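Local coordinates for protein peroxiredoxin (Akkermansia muciniphila, PDB 6KHX) that probably reduces hydrogen peroxide and organic hydroperoxides through thiol chemistry, as a typical 2-Cys peroxiredoxin, at residues P9-N14 / A111-L116; A13-N18 / P23-D28; Y35-F40 / I54-A59; F39-D44 / Y99-D104. All coordinates share one frame; numbering follows the deposited sequence.

Contact 1 (P9-N14 / A111-L116)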
loop_
_atom_site.group_PDB
_atom_site.type_symbol
_atom_site.label_atom_id
_atom_site.label_comp_id
_atom_site.label_asym_id
_atom_site.label_seq_id
_atom_site.Cartn_x
_atom_site.Cartn_y
_atom_site.Cartn_z
ATOM N N PRO B 9 -6.338 -32.804 -1.036
ATOM C CA PRO B 9 -6.766 -31.881 0.020
ATOM C C PRO B 9 -7.674 -32.558 1.032
ATOM O O PRO B 9 -8.557 -33.345 0.687
ATOM C CB PRO B 9 -7.490 -30.771 -0.750
ATOM C CG PRO B 9 -6.826 -30.767 -2.082
ATOM C CD PRO B 9 -6.509 -32.220 -2.377
ATOM N N HIS B 10 -7.442 -32.230 2.297
ATOM C CA HIS B 10 -8.202 -32.811 3.386
ATOM C C HIS B 10 -9.621 -32.252 3.398
ATOM O O HIS B 10 -9.870 -31.102 3.026
ATOM C CB HIS B 10 -7.496 -32.513 4.712
ATOM C CG HIS B 10 -8.310 -32.833 5.927
ATOM N ND1 HIS B 10 -8.432 -34.112 6.429
ATOM C CD2 HIS B 10 -9.060 -32.039 6.729
ATOM C CE1 HIS B 10 -9.211 -34.091 7.496
ATOM N NE2 HIS B 10 -9.609 -32.846 7.699
ATOM N N PHE B 11 -10.562 -33.081 3.824
ATOM C CA PHE B 11 -11.906 -32.590 4.066
ATOM C C PHE B 11 -12.534 -33.444 5.154
ATOM O O PHE B 11 -11.993 -34.472 5.559
ATOM C CB PHE B 11 -12.760 -32.578 2.787
ATOM C CG PHE B 11 -12.952 -33.937 2.142
ATOM C CD1 PHE B 11 -13.922 -34.819 2.612
ATOM C CD2 PHE B 11 -12.216 -34.301 1.029
ATOM C CE1 PHE B 11 -14.115 -36.053 2.013
ATOM C CE2 PHE B 11 -12.408 -35.533 0.423
ATOM C CZ PHE B 11 -13.357 -36.410 0.917
ATOM N N SER B 12 -13.681 -32.983 5.639
ATOM C CA SER B 12 -14.433 -33.713 6.654
ATOM C C SER B 12 -15.872 -33.238 6.523
ATOM O O SER B 12 -16.167 -32.071 6.805
ATOM C CB SER B 12 -13.873 -33.464 8.053
ATOM O OG SER B 12 -14.652 -34.117 9.044
ATOM N N ALA B 13 -16.743 -34.112 6.035
ATOM C CA ALA B 13 -18.091 -33.708 5.685
ATOM C C ALA B 13 -19.064 -34.825 6.029
ATOM O O ALA B 13 -18.675 -35.948 6.359
ATOM C CB ALA B 13 -18.189 -33.339 4.201
ATOM N N ASN B 14 -20.346 -34.491 5.968
ATOM C CA ASN B 14 -21.378 -35.505 6.060
ATOM C C ASN B 14 -21.345 -36.370 4.808
ATOM O O ASN B 14 -21.024 -35.902 3.708
ATOM C CB ASN B 14 -22.750 -34.848 6.203
ATOM C CG ASN B 14 -22.861 -34.017 7.459
ATOM O OD1 ASN B 14 -22.344 -34.391 8.508
ATOM N ND2 ASN B 14 -23.518 -32.870 7.351
ATOM N N ALA B 111 -13.952 -27.008 -4.737
ATOM C CA ALA B 111 -13.009 -25.921 -4.974
ATOM C C ALA B 111 -11.573 -26.391 -4.776
ATOM O O ALA B 111 -10.703 -26.138 -5.615
ATOM C CB ALA B 111 -13.321 -24.739 -4.058
ATOM N N ASP B 112 -11.312 -27.093 -3.672
ATOM C CA ASP B 112 -9.954 -27.532 -3.362
ATOM C C ASP B 112 -9.421 -28.514 -4.395
ATOM O O ASP B 112 -8.216 -28.529 -4.672
ATOM C CB ASP B 112 -9.920 -28.158 -1.968
ATOM C CG ASP B 112 -10.053 -27.126 -0.868
ATOM O OD1 ASP B 112 -9.995 -25.921 -1.191
ATOM O OD2 ASP B 112 -10.246 -27.515 0.307
ATOM N N TYR B 113 -10.296 -29.322 -4.989
ATOM C CA TYR B 113 -9.869 -30.287 -5.989
ATOM C C TYR B 113 -9.914 -29.740 -7.413
ATOM O O TYR B 113 -9.573 -30.469 -8.353
ATOM C CB TYR B 113 -10.717 -31.556 -5.869
ATOM C CG TYR B 113 -10.274 -32.446 -4.732
ATOM C CD1 TYR B 113 -10.617 -32.154 -3.415
ATOM C CD2 TYR B 113 -9.488 -33.567 -4.970
ATOM C CE1 TYR B 113 -10.202 -32.962 -2.369
ATOM C CE2 TYR B 113 -9.069 -34.380 -3.934
ATOM C CZ TYR B 113 -9.427 -34.075 -2.634
ATOM O OH TYR B 113 -9.005 -34.896 -1.606
ATOM N N GLY B 114 -10.306 -28.479 -7.594
ATOM C CA GLY B 114 -10.278 -27.862 -8.909
ATOM C C GLY B 114 -11.326 -28.373 -9.878
ATOM O O GLY B 114 -11.104 -28.340 -11.093
ATOM N N VAL B 115 -12.471 -28.833 -9.373
ATOM C CA VAL B 115 -13.540 -29.371 -10.202
ATOM C C VAL B 115 -14.812 -28.543 -10.132
ATOM O O VAL B 115 -15.812 -28.916 -10.755
ATOM C CB VAL B 115 -13.849 -30.835 -9.829
ATOM C CG1 VAL B 115 -12.611 -31.701 -9.993
ATOM C CG2 VAL B 115 -14.391 -30.905 -8.409
ATOM N N LEU B 116 -14.814 -27.438 -9.394
ATOM C CA LEU B 116 -16.017 -26.631 -9.243
ATOM C C LEU B 116 -16.235 -25.801 -10.499
ATOM O O LEU B 116 -15.341 -25.062 -10.920
ATOM C CB LEU B 116 -15.907 -25.731 -8.020
ATOM C CG LEU B 116 -17.210 -25.060 -7.606
ATOM C CD1 LEU B 116 -18.251 -26.120 -7.293
ATOM C CD2 LEU B 116 -16.959 -24.186 -6.403
HETATM O O HOH W 1 -11.539 -29.736 1.044
#

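Contact 2 (A13-N18 / P23-D28)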
loop_
_atom_site.group_PDB
_atom_site.type_symbol
_atom_site.label_atom_id
_atom_site.label_comp_id
_atom_site.label_asym_id
_atom_site.label_seq_id
_atom_site.Cartn_x
_atom_site.Cartn_y
_atom_site.Cartn_z
ATOM N N ALA B 13 -16.743 -34.112 6.035
ATOM C CA ALA B 13 -18.091 -33.708 5.685
ATOM C C ALA B 13 -19.064 -34.825 6.029
ATOM O O ALA B 13 -18.675 -35.948 6.359
ATOM C CB ALA B 13 -18.189 -33.339 4.201
ATOM N N ASN B 14 -20.346 -34.491 5.968
ATOM C CA ASN B 14 -21.378 -35.505 6.060
ATOM C C ASN B 14 -21.345 -36.370 4.808
ATOM O O ASN B 14 -21.024 -35.902 3.708
ATOM C CB ASN B 14 -22.750 -34.848 6.203
ATOM C CG ASN B 14 -22.861 -34.017 7.459
ATOM O OD1 ASN B 14 -22.344 -34.391 8.508
ATOM N ND2 ASN B 14 -23.518 -32.870 7.351
ATOM N N ALA B 15 -21.698 -37.641 4.976
ATOM C CA ALA B 15 -21.726 -38.559 3.848
ATOM C C ALA B 15 -22.831 -39.575 4.067
ATOM O O ALA B 15 -23.390 -39.694 5.159
ATOM C CB ALA B 15 -20.377 -39.261 3.657
ATOM N N VAL B 16 -23.164 -40.290 3.001
ATOM C CA VAL B 16 -24.015 -41.469 3.070
ATOM C C VAL B 16 -23.126 -42.673 2.842
ATOM O O VAL B 16 -22.540 -42.830 1.764
ATOM C CB VAL B 16 -25.170 -41.418 2.063
ATOM C CG1 VAL B 16 -26.201 -42.473 2.401
ATOM C CG2 VAL B 16 -25.842 -40.072 2.150
ATOM N N VAL B 17 -22.984 -43.490 3.880
ATOM C CA VAL B 17 -22.235 -44.736 3.826
ATOM C C VAL B 17 -23.217 -45.861 4.107
ATOM O O VAL B 17 -23.933 -45.827 5.117
ATOM C CB VAL B 17 -21.065 -44.750 4.831
ATOM C CG1 VAL B 17 -20.261 -46.026 4.686
ATOM C CG2 VAL B 17 -20.167 -43.540 4.623
ATOM N N ASN B 18 -23.269 -46.835 3.198
ATOM C CA ASN B 18 -24.212 -47.948 3.290
ATOM C C ASN B 18 -25.636 -47.443 3.519
ATOM O O ASN B 18 -26.389 -47.976 4.337
ATOM C CB ASN B 18 -23.788 -48.933 4.384
ATOM C CG ASN B 18 -24.393 -50.315 4.198
ATOM O OD1 ASN B 18 -24.730 -50.719 3.082
ATOM N ND2 ASN B 18 -24.515 -51.055 5.295
ATOM N N PRO B 23 -21.555 -38.455 10.025
ATOM C CA PRO B 23 -20.806 -37.196 9.998
ATOM C C PRO B 23 -19.307 -37.419 9.957
ATOM O O PRO B 23 -18.829 -38.532 10.197
ATOM C CB PRO B 23 -21.231 -36.524 11.305
ATOM C CG PRO B 23 -21.408 -37.686 12.237
ATOM C CD PRO B 23 -21.904 -38.851 11.399
ATOM N N ASP B 24 -18.565 -36.349 9.665
ATOM C CA ASP B 24 -17.110 -36.333 9.799
ATOM C C ASP B 24 -16.442 -37.394 8.923
ATOM O O ASP B 24 -15.483 -38.054 9.334
ATOM C CB ASP B 24 -16.709 -36.495 11.267
ATOM C CG ASP B 24 -17.436 -35.511 12.173
ATOM O OD1 ASP B 24 -17.525 -34.318 11.810
ATOM O OD2 ASP B 24 -17.933 -35.931 13.238
ATOM N N PHE B 25 -16.960 -37.580 7.708
ATOM C CA PHE B 25 -16.302 -38.468 6.761
ATOM C C PHE B 25 -15.095 -37.764 6.164
ATOM O O PHE B 25 -15.193 -36.620 5.712
ATOM C CB PHE B 25 -17.245 -38.912 5.644
ATOM C CG PHE B 25 -16.611 -39.891 4.694
ATOM C CD1 PHE B 25 -16.646 -41.251 4.957
ATOM C CD2 PHE B 25 -15.944 -39.449 3.561
ATOM C CE1 PHE B 25 -16.042 -42.160 4.097
ATOM C CE2 PHE B 25 -15.339 -40.351 2.693
ATOM C CZ PHE B 25 -15.387 -41.709 2.964
ATOM N N SER B 26 -13.960 -38.455 6.153
ATOM C CA SER B 26 -12.716 -37.897 5.646
ATOM C C SER B 26 -11.918 -39.023 5.013
ATOM O O SER B 26 -12.078 -40.195 5.366
ATOM C CB SER B 26 -11.908 -37.225 6.763
ATOM O OG SER B 26 -10.637 -36.810 6.302
ATOM N N LEU B 27 -11.016 -38.658 4.108
ATOM C CA LEU B 27 -10.137 -39.662 3.526
ATOM C C LEU B 27 -8.952 -39.993 4.427
ATOM O O LEU B 27 -8.139 -40.848 4.059
ATOM C CB LEU B 27 -9.644 -39.204 2.147
ATOM C CG LEU B 27 -10.736 -38.924 1.106
ATOM C CD1 LEU B 27 -10.138 -38.657 -0.271
ATOM C CD2 LEU B 27 -11.754 -40.061 1.044
ATOM N N ASP B 28 -8.844 -39.344 5.592
ATOM C CA ASP B 28 -7.800 -39.683 6.556
ATOM C C ASP B 28 -7.823 -41.167 6.893
ATOM O O ASP B 28 -6.768 -41.804 7.005
ATOM C CB ASP B 28 -7.973 -38.850 7.827
ATOM C CG ASP B 28 -7.543 -37.407 7.647
ATOM O OD1 ASP B 28 -6.944 -37.084 6.596
ATOM O OD2 ASP B 28 -7.821 -36.591 8.553
HETATM O O HOH W 2 -19.871 -33.880 9.639
#

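Contact 3 (Y35-F40 / I54-A59)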
loop_
_atom_site.group_PDB
_atom_site.type_symbol
_atom_site.label_atom_id
_atom_site.label_comp_id
_atom_site.label_asym_id
_atom_site.label_seq_id
_atom_site.Cartn_x
_atom_site.Cartn_y
_atom_site.Cartn_z
ATOM N N TYR B 35 -5.866 -47.315 -1.204
ATOM C CA TYR B 35 -5.964 -46.298 -2.244
ATOM C C TYR B 35 -7.378 -45.738 -2.256
ATOM O O TYR B 35 -8.302 -46.321 -1.690
ATOM C CB TYR B 35 -5.660 -46.878 -3.623
ATOM C CG TYR B 35 -4.345 -47.603 -3.730
ATOM C CD1 TYR B 35 -4.222 -48.920 -3.295
ATOM C CD2 TYR B 35 -3.229 -46.986 -4.280
ATOM C CE1 TYR B 35 -3.026 -49.594 -3.391
ATOM C CE2 TYR B 35 -2.024 -47.656 -4.380
ATOM C CZ TYR B 35 -1.932 -48.959 -3.933
ATOM O OH TYR B 35 -0.741 -49.633 -4.029
ATOM N N VAL B 36 -7.550 -44.584 -2.890
ATOM C CA VAL B 36 -8.870 -43.974 -3.006
ATOM C C VAL B 36 -9.102 -43.578 -4.455
ATOM O O VAL B 36 -8.254 -42.925 -5.072
ATOM C CB VAL B 36 -9.039 -42.753 -2.081
ATOM C CG1 VAL B 36 -10.448 -42.191 -2.211
ATOM C CG2 VAL B 36 -8.747 -43.126 -0.639
ATOM N N ILE B 37 -10.245 -43.977 -4.998
ATOM C CA ILE B 37 -10.772 -43.399 -6.227
ATOM C C ILE B 37 -11.879 -42.443 -5.803
ATOM O O ILE B 37 -12.933 -42.871 -5.316
ATOM C CB ILE B 37 -11.282 -44.472 -7.197
ATOM C CG1 ILE B 37 -10.108 -45.199 -7.852
ATOM C CG2 ILE B 37 -12.161 -43.853 -8.275
ATOM C CD1 ILE B 37 -9.427 -44.394 -8.921
ATOM N N LEU B 38 -11.623 -41.145 -5.944
ATOM C CA LEU B 38 -12.561 -40.101 -5.543
ATOM C C LEU B 38 -13.148 -39.471 -6.799
ATOM O O LEU B 38 -12.401 -38.956 -7.636
ATOM C CB LEU B 38 -11.856 -39.047 -4.684
ATOM C CG LEU B 38 -12.641 -37.790 -4.300
ATOM C CD1 LEU B 38 -13.759 -38.146 -3.332
ATOM C CD2 LEU B 38 -11.735 -36.717 -3.703
ATOM N N PHE B 39 -14.470 -39.523 -6.952
ATOM C CA PHE B 39 -15.080 -38.945 -8.144
ATOM C C PHE B 39 -16.220 -37.998 -7.780
ATOM O O PHE B 39 -17.042 -38.286 -6.902
ATOM C CB PHE B 39 -15.557 -40.038 -9.138
ATOM C CG PHE B 39 -16.777 -40.795 -8.700
ATOM C CD1 PHE B 39 -16.677 -41.858 -7.821
ATOM C CD2 PHE B 39 -18.024 -40.465 -9.205
ATOM C CE1 PHE B 39 -17.805 -42.560 -7.427
ATOM C CE2 PHE B 39 -19.156 -41.167 -8.819
ATOM C CZ PHE B 39 -19.046 -42.214 -7.928
ATOM N N PHE B 40 -16.240 -36.859 -8.469
ATOM C CA PHE B 40 -17.246 -35.815 -8.338
ATOM C C PHE B 40 -18.195 -35.867 -9.528
ATOM O O PHE B 40 -17.752 -36.046 -10.673
ATOM C CB PHE B 40 -16.593 -34.424 -8.290
ATOM C CG PHE B 40 -15.598 -34.239 -7.175
ATOM C CD1 PHE B 40 -14.309 -34.741 -7.281
ATOM C CD2 PHE B 40 -15.943 -33.534 -6.031
ATOM C CE1 PHE B 40 -13.393 -34.566 -6.261
ATOM C CE2 PHE B 40 -15.029 -33.349 -5.009
ATOM C CZ PHE B 40 -13.752 -33.862 -5.123
ATOM N N ILE B 54 -24.115 -46.070 -10.053
ATOM C CA ILE B 54 -24.529 -47.468 -10.067
ATOM C C ILE B 54 -23.436 -48.350 -10.657
ATOM O O ILE B 54 -23.156 -49.437 -10.139
ATOM C CB ILE B 54 -25.862 -47.625 -10.818
ATOM C CG1 ILE B 54 -26.986 -46.976 -10.014
ATOM C CG2 ILE B 54 -26.169 -49.094 -11.043
ATOM C CD1 ILE B 54 -28.251 -46.757 -10.806
ATOM N N GLY B 55 -22.797 -47.905 -11.744
ATOM C CA GLY B 55 -21.723 -48.693 -12.316
ATOM C C GLY B 55 -20.566 -48.885 -11.353
ATOM O O GLY B 55 -20.001 -49.978 -11.261
ATOM N N PHE B 56 -20.208 -47.834 -10.606
ATOM C CA PHE B 56 -19.179 -47.991 -9.580
ATOM C C PHE B 56 -19.621 -48.983 -8.511
ATOM O O PHE B 56 -18.797 -49.725 -7.961
ATOM C CB PHE B 56 -18.830 -46.641 -8.949
ATOM C CG PHE B 56 -17.673 -45.943 -9.613
ATOM C CD1 PHE B 56 -16.383 -46.423 -9.471
ATOM C CD2 PHE B 56 -17.875 -44.788 -10.352
ATOM C CE1 PHE B 56 -15.319 -45.784 -10.082
ATOM C CE2 PHE B 56 -16.816 -44.144 -10.956
ATOM C CZ PHE B 56 -15.536 -44.642 -10.818
ATOM N N GLN B 57 -20.916 -48.995 -8.183
ATOM C CA GLN B 57 -21.416 -50.009 -7.256
ATOM C C GLN B 57 -21.243 -51.415 -7.823
ATOM O O GLN B 57 -20.876 -52.345 -7.095
ATOM C CB GLN B 57 -22.880 -49.747 -6.922
ATOM C CG GLN B 57 -23.491 -50.776 -5.987
ATOM C CD GLN B 57 -22.847 -50.789 -4.611
ATOM O OE1 GLN B 57 -22.521 -49.740 -4.053
ATOM N NE2 GLN B 57 -22.680 -51.978 -4.048
ATOM N N GLU B 58 -21.515 -51.594 -9.123
ATOM C CA GLU B 58 -21.432 -52.926 -9.721
ATOM C C GLU B 58 -19.999 -53.438 -9.758
ATOM O O GLU B 58 -19.769 -54.649 -9.654
ATOM C CB GLU B 58 -22.001 -52.921 -11.148
ATOM C CG GLU B 58 -23.379 -52.281 -11.344
ATOM C CD GLU B 58 -24.531 -53.088 -10.762
ATOM O OE1 GLU B 58 -24.297 -53.955 -9.893
ATOM O OE2 GLU B 58 -25.687 -52.851 -11.179
ATOM N N ALA B 59 -19.032 -52.539 -9.921
ATOM C CA ALA B 59 -17.621 -52.887 -9.974
ATOM C C ALA B 59 -16.941 -52.801 -8.611
ATOM O O ALA B 59 -15.710 -52.836 -8.541
ATOM C CB ALA B 59 -16.899 -51.983 -10.979
#

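Contact 4 (F39-D44 / Y99-D104)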
loop_
_atom_site.group_PDB
_atom_site.type_symbol
_atom_site.label_atom_id
_atom_site.label_comp_id
_atom_site.label_asym_id
_atom_site.label_seq_id
_atom_site.Cartn_x
_atom_site.Cartn_y
_atom_site.Cartn_z
ATOM N N PHE B 39 -14.470 -39.523 -6.952
ATOM C CA PHE B 39 -15.080 -38.945 -8.144
ATOM C C PHE B 39 -16.220 -37.998 -7.780
ATOM O O PHE B 39 -17.042 -38.286 -6.902
ATOM C CB PHE B 39 -15.557 -40.038 -9.138
ATOM C CG PHE B 39 -16.777 -40.795 -8.700
ATOM C CD1 PHE B 39 -16.677 -41.858 -7.821
ATOM C CD2 PHE B 39 -18.024 -40.465 -9.205
ATOM C CE1 PHE B 39 -17.805 -42.560 -7.427
ATOM C CE2 PHE B 39 -19.156 -41.167 -8.819
ATOM C CZ PHE B 39 -19.046 -42.214 -7.928
ATOM N N PHE B 40 -16.240 -36.859 -8.469
ATOM C CA PHE B 40 -17.246 -35.815 -8.338
ATOM C C PHE B 40 -18.195 -35.867 -9.528
ATOM O O PHE B 40 -17.752 -36.046 -10.673
ATOM C CB PHE B 40 -16.593 -34.424 -8.290
ATOM C CG PHE B 40 -15.598 -34.239 -7.175
ATOM C CD1 PHE B 40 -14.309 -34.741 -7.281
ATOM C CD2 PHE B 40 -15.943 -33.534 -6.031
ATOM C CE1 PHE B 40 -13.393 -34.566 -6.261
ATOM C CE2 PHE B 40 -15.029 -33.349 -5.009
ATOM C CZ PHE B 40 -13.752 -33.862 -5.123
ATOM N N TYR B 41 -19.479 -35.646 -9.251
ATOM C CA TYR B 41 -20.555 -35.494 -10.219
ATOM C C TYR B 41 -21.373 -34.263 -9.855
ATOM O O TYR B 41 -21.382 -33.841 -8.694
ATOM C CB TYR B 41 -21.459 -36.737 -10.256
ATOM C CG TYR B 41 -22.185 -37.015 -8.964
ATOM C CD1 TYR B 41 -21.557 -37.692 -7.923
ATOM C CD2 TYR B 41 -23.501 -36.608 -8.784
ATOM C CE1 TYR B 41 -22.217 -37.953 -6.738
ATOM C CE2 TYR B 41 -24.172 -36.865 -7.606
ATOM C CZ TYR B 41 -23.529 -37.537 -6.584
ATOM O OH TYR B 41 -24.199 -37.791 -5.404
ATOM N N PRO B 42 -22.096 -33.667 -10.829
ATOM C CA PRO B 42 -22.735 -32.360 -10.583
ATOM C C PRO B 42 -23.976 -32.351 -9.699
ATOM O O PRO B 42 -24.048 -31.542 -8.769
ATOM C CB PRO B 42 -23.078 -31.868 -11.998
ATOM C CG PRO B 42 -23.115 -33.091 -12.839
ATOM C CD PRO B 42 -22.091 -34.014 -12.262
ATOM N N LYS B 43 -24.964 -33.204 -9.968
ATOM C CA LYS B 43 -26.260 -33.049 -9.318
ATOM C C LYS B 43 -26.902 -34.402 -9.039
ATOM O O LYS B 43 -26.947 -35.262 -9.925
ATOM C CB LYS B 43 -27.199 -32.223 -10.202
ATOM C CG LYS B 43 -27.075 -30.719 -10.069
ATOM C CD LYS B 43 -28.021 -30.034 -11.040
ATOM C CE LYS B 43 -27.623 -28.596 -11.278
ATOM N NZ LYS B 43 -28.423 -27.988 -12.368
ATOM N N ASP B 44 -27.414 -34.573 -7.819
ATOM C CA ASP B 44 -28.298 -35.692 -7.517
ATOM C C ASP B 44 -29.573 -35.594 -8.350
ATOM O O ASP B 44 -30.012 -34.505 -8.724
ATOM C CB ASP B 44 -28.665 -35.715 -6.026
ATOM C CG ASP B 44 -27.534 -36.203 -5.134
ATOM O OD1 ASP B 44 -26.459 -36.565 -5.651
ATOM O OD2 ASP B 44 -27.734 -36.240 -3.903
ATOM N N TYR B 99 -21.173 -47.604 -1.204
ATOM C CA TYR B 99 -19.929 -46.930 -0.860
ATOM C C TYR B 99 -20.217 -45.491 -0.422
ATOM O O TYR B 99 -21.321 -44.977 -0.629
ATOM C CB TYR B 99 -18.957 -46.982 -2.040
ATOM C CG TYR B 99 -19.493 -46.397 -3.317
ATOM C CD1 TYR B 99 -19.405 -45.033 -3.566
ATOM C CD2 TYR B 99 -20.075 -47.207 -4.282
ATOM C CE1 TYR B 99 -19.892 -44.492 -4.737
ATOM C CE2 TYR B 99 -20.562 -46.676 -5.457
ATOM C CZ TYR B 99 -20.471 -45.320 -5.676
ATOM O OH TYR B 99 -20.958 -44.790 -6.841
ATOM N N PRO B 100 -19.246 -44.812 0.198
ATOM C CA PRO B 100 -19.517 -43.464 0.722
ATOM C C PRO B 100 -19.799 -42.464 -0.390
ATOM O O PRO B 100 -19.082 -42.406 -1.393
ATOM C CB PRO B 100 -18.232 -43.107 1.479
ATOM C CG PRO B 100 -17.574 -44.410 1.763
ATOM C CD PRO B 100 -17.903 -45.277 0.586
ATOM N N ILE B 101 -20.858 -41.681 -0.203
ATOM C CA ILE B 101 -21.181 -40.552 -1.067
ATOM C C ILE B 101 -21.112 -39.301 -0.206
ATOM O O ILE B 101 -21.973 -39.085 0.657
ATOM C CB ILE B 101 -22.556 -40.694 -1.728
ATOM C CG1 ILE B 101 -22.692 -42.086 -2.361
ATOM C CG2 ILE B 101 -22.750 -39.579 -2.749
ATOM C CD1 ILE B 101 -24.067 -42.380 -2.940
ATOM N N VAL B 102 -20.073 -38.491 -0.424
ATOM C CA VAL B 102 -19.783 -37.333 0.413
ATOM C C VAL B 102 -20.660 -36.162 -0.001
ATOM O O VAL B 102 -20.895 -35.928 -1.192
ATOM C CB VAL B 102 -18.291 -36.969 0.307
ATOM C CG1 VAL B 102 -17.975 -35.715 1.126
ATOM C CG2 VAL B 102 -17.442 -38.133 0.743
ATOM N N SER B 103 -21.119 -35.395 0.982
ATOM C CA SER B 103 -21.862 -34.168 0.729
ATOM C C SER B 103 -20.906 -32.979 0.834
ATOM O O SER B 103 -20.521 -32.582 1.939
ATOM C CB SER B 103 -23.021 -34.032 1.713
ATOM O OG SER B 103 -23.592 -32.737 1.646
ATOM N N ASP B 104 -20.542 -32.401 -0.313
ATOM C CA ASP B 104 -19.716 -31.190 -0.355
ATOM C C ASP B 104 -20.614 -29.955 -0.285
ATOM O O ASP B 104 -20.654 -29.112 -1.181
ATOM C CB ASP B 104 -18.856 -31.178 -1.616
ATOM C CG ASP B 104 -17.920 -29.970 -1.688
ATOM O OD1 ASP B 104 -17.631 -29.348 -0.644
ATOM O OD2 ASP B 104 -17.485 -29.628 -2.806
#

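Contact 1 (P9-N14 / A111-L116)
The Y113 side chain meets P9 twice, with a ring face and with its hydroxyl. At CB, chi1 of -79° sets CG anti to the carbonyl carbon, and the phenol ring passes across the proline. P9 CD then sits over one ring face, in a CH-pi contact 3.7 Å from the Y113 centroid. Farther along, Y113 CZ lies 3.5 Å from P9 CD. At the tip, Y113 OH donates to P9 O at 2.8 Å, in the carbonyl plane and on a lone pair; Y113 OH also lies 4.0 Å from F11 CE2, at the edge of the F11 ring and near its plane. A phenylalanine in its place would keep the ring but would probably leave the P9 carbonyl without this donor. P9 suits the site as a compact, rigid apolar ring, whose CB also touches D112 CB at 3.8 Å. Water 1 gives one hydrogen to H10 O and the other to D112 OD2. F40 and F141 pack against the Y113 ring. Helix 108-112 ends here in a Schellman motif, with G114 taking the positive phi such a C-terminal cap commonly uses, in a domain of the thioredoxin-fold clan.

Contact 2 (A13-N18 / P23-D28)
A G1 beta bulge joins A13 to D24 and F25: two residues of 23-28 face one residue of strand 13-17. D24 takes the left-handed backbone conformation (phi 60°) that defines the first bulge position, which glycine often fills and which aspartate tolerates better than most residues. A13 and F25 form an antiparallel hydrogen-bonded pair, A13 N giving to F25 O at 3.0 Å and F25 N to A13 O at 2.7 Å. The D24 N-H is not used in the pairing with A13; it gives its hydrogen to water 2, which in turn donates to N14 OD1 at 2.8 Å, so the amide side chain reaches the bulge through one solvent molecule. N14 OD1 also rests 3.5 Å from P23 CA. On the inner side, F25 has CG anti to its N (chi1 -177°), carrying the ring along the neighbouring strand. Its CB meets A15 CB at 3.7 Å, where the small methyl fits close to the backbone, and its CD1 reaches V17 CG2 at 4.2 Å. Past the bulge, S26 OG accepts from D28 N in an ST turn. Strand 13-17 lies between strands 20-22 and 101-103 in the sheet, and F25 packs onto V102 of the latter and V71 of strand 68-74.

Contact 3 (Y35-F40 / I54-A59)
F39 lays its ring over the ring of F56 in an offset stack, with centroids 4.4 Å apart and planes 16° from parallel. F56 CD2 stands 3.6 Å above the F39 plane, shifted toward the rim, while the two side chains run past each other in opposite directions, one from strand 35-40 and one from helix 48-58. F39 holds CG between its backbone N and carbonyl carbon (chi1 72°), which sets the ring face to the helix. The nearest atoms are F39 CE1 and F56 CD2, at 3.7 Å. I37, two residues earlier on the same side of the strand, brings its CG2 branch to F56 CE1 at 4.1 Å, meeting that ring obliquely. An alanine at F39 would remove one half of the stack and would probably open a gap against one face of F56, which would be held less firmly. V70 and L140 also touch F56. Broad aromatic faces and a branched aliphatic group suit this buried seam: the contact gains its stability from dispersion and water exclusion, without any polar partner to orient.

Contact 4 (F39-D44 / Y99-D104)
Aromatic contact comes first: Y99 OH lies at the edge of the F39 ring, near its plane and 3.4 Å from F39 CZ, and the carbons F39 CE1 and Y99 CE1 approach to 3.9 Å, the two side chains crossing at about a right angle. A tyrosine suits this place because its ring can join the aromatic core while its hydroxyl is bonded to L53 O on helix 48-58. A methyl group comes up to Y41: I101 CG2 lies at the ring's edge, 3.5 Å from Y41 OH and 4.3 Å from Y41 CE1. The first torsion of I101 swings that branch to the far side from its backbone N, which aims it at the tyrosine. The hydroxyl also makes a polar bond: Y41 OH donates to D44 OD1 at 2.6 Å, and D44 OD1 receives it on its syn lone pair, which ties the tyrosine to the loop three residues on. Y41 and P42 also touch C49, in a sequence fitting the peroxiredoxin active-site signature. Strands 35-40 and 101-103 are not direct neighbours: strand 68-74 runs between them, and helix 78-85 packs H81 against both Y41 and I101, its ND1 bonded to D44 OD2 and its NE2 to V102 O, so that this imidazole links the two segments by polar bonds.

Contacts 3 and 4 are buried and share strand 35-40: F39 turns its face to helix 48-58 in one and its edge to Y99 in the other. Contacts 1 and 2 are only partly buried and share A13 and N14, and both include a bridging water, which neither buried contact does. Their chemistry shifts accordingly. Contact 2 is largely backbone pairing, contact 1 mixes one hydroxyl bond with proline-ring packing, contact 3 is wholly apolar, and contact 4 adds a buried tyrosine-carboxylate bond near the probable active-site loop. Strand 101-103 pairs with strand 13-17, joining contact 4 to contacts 1 and 2, while Y113 meets F40 and so links contact 1 to strand 35-40.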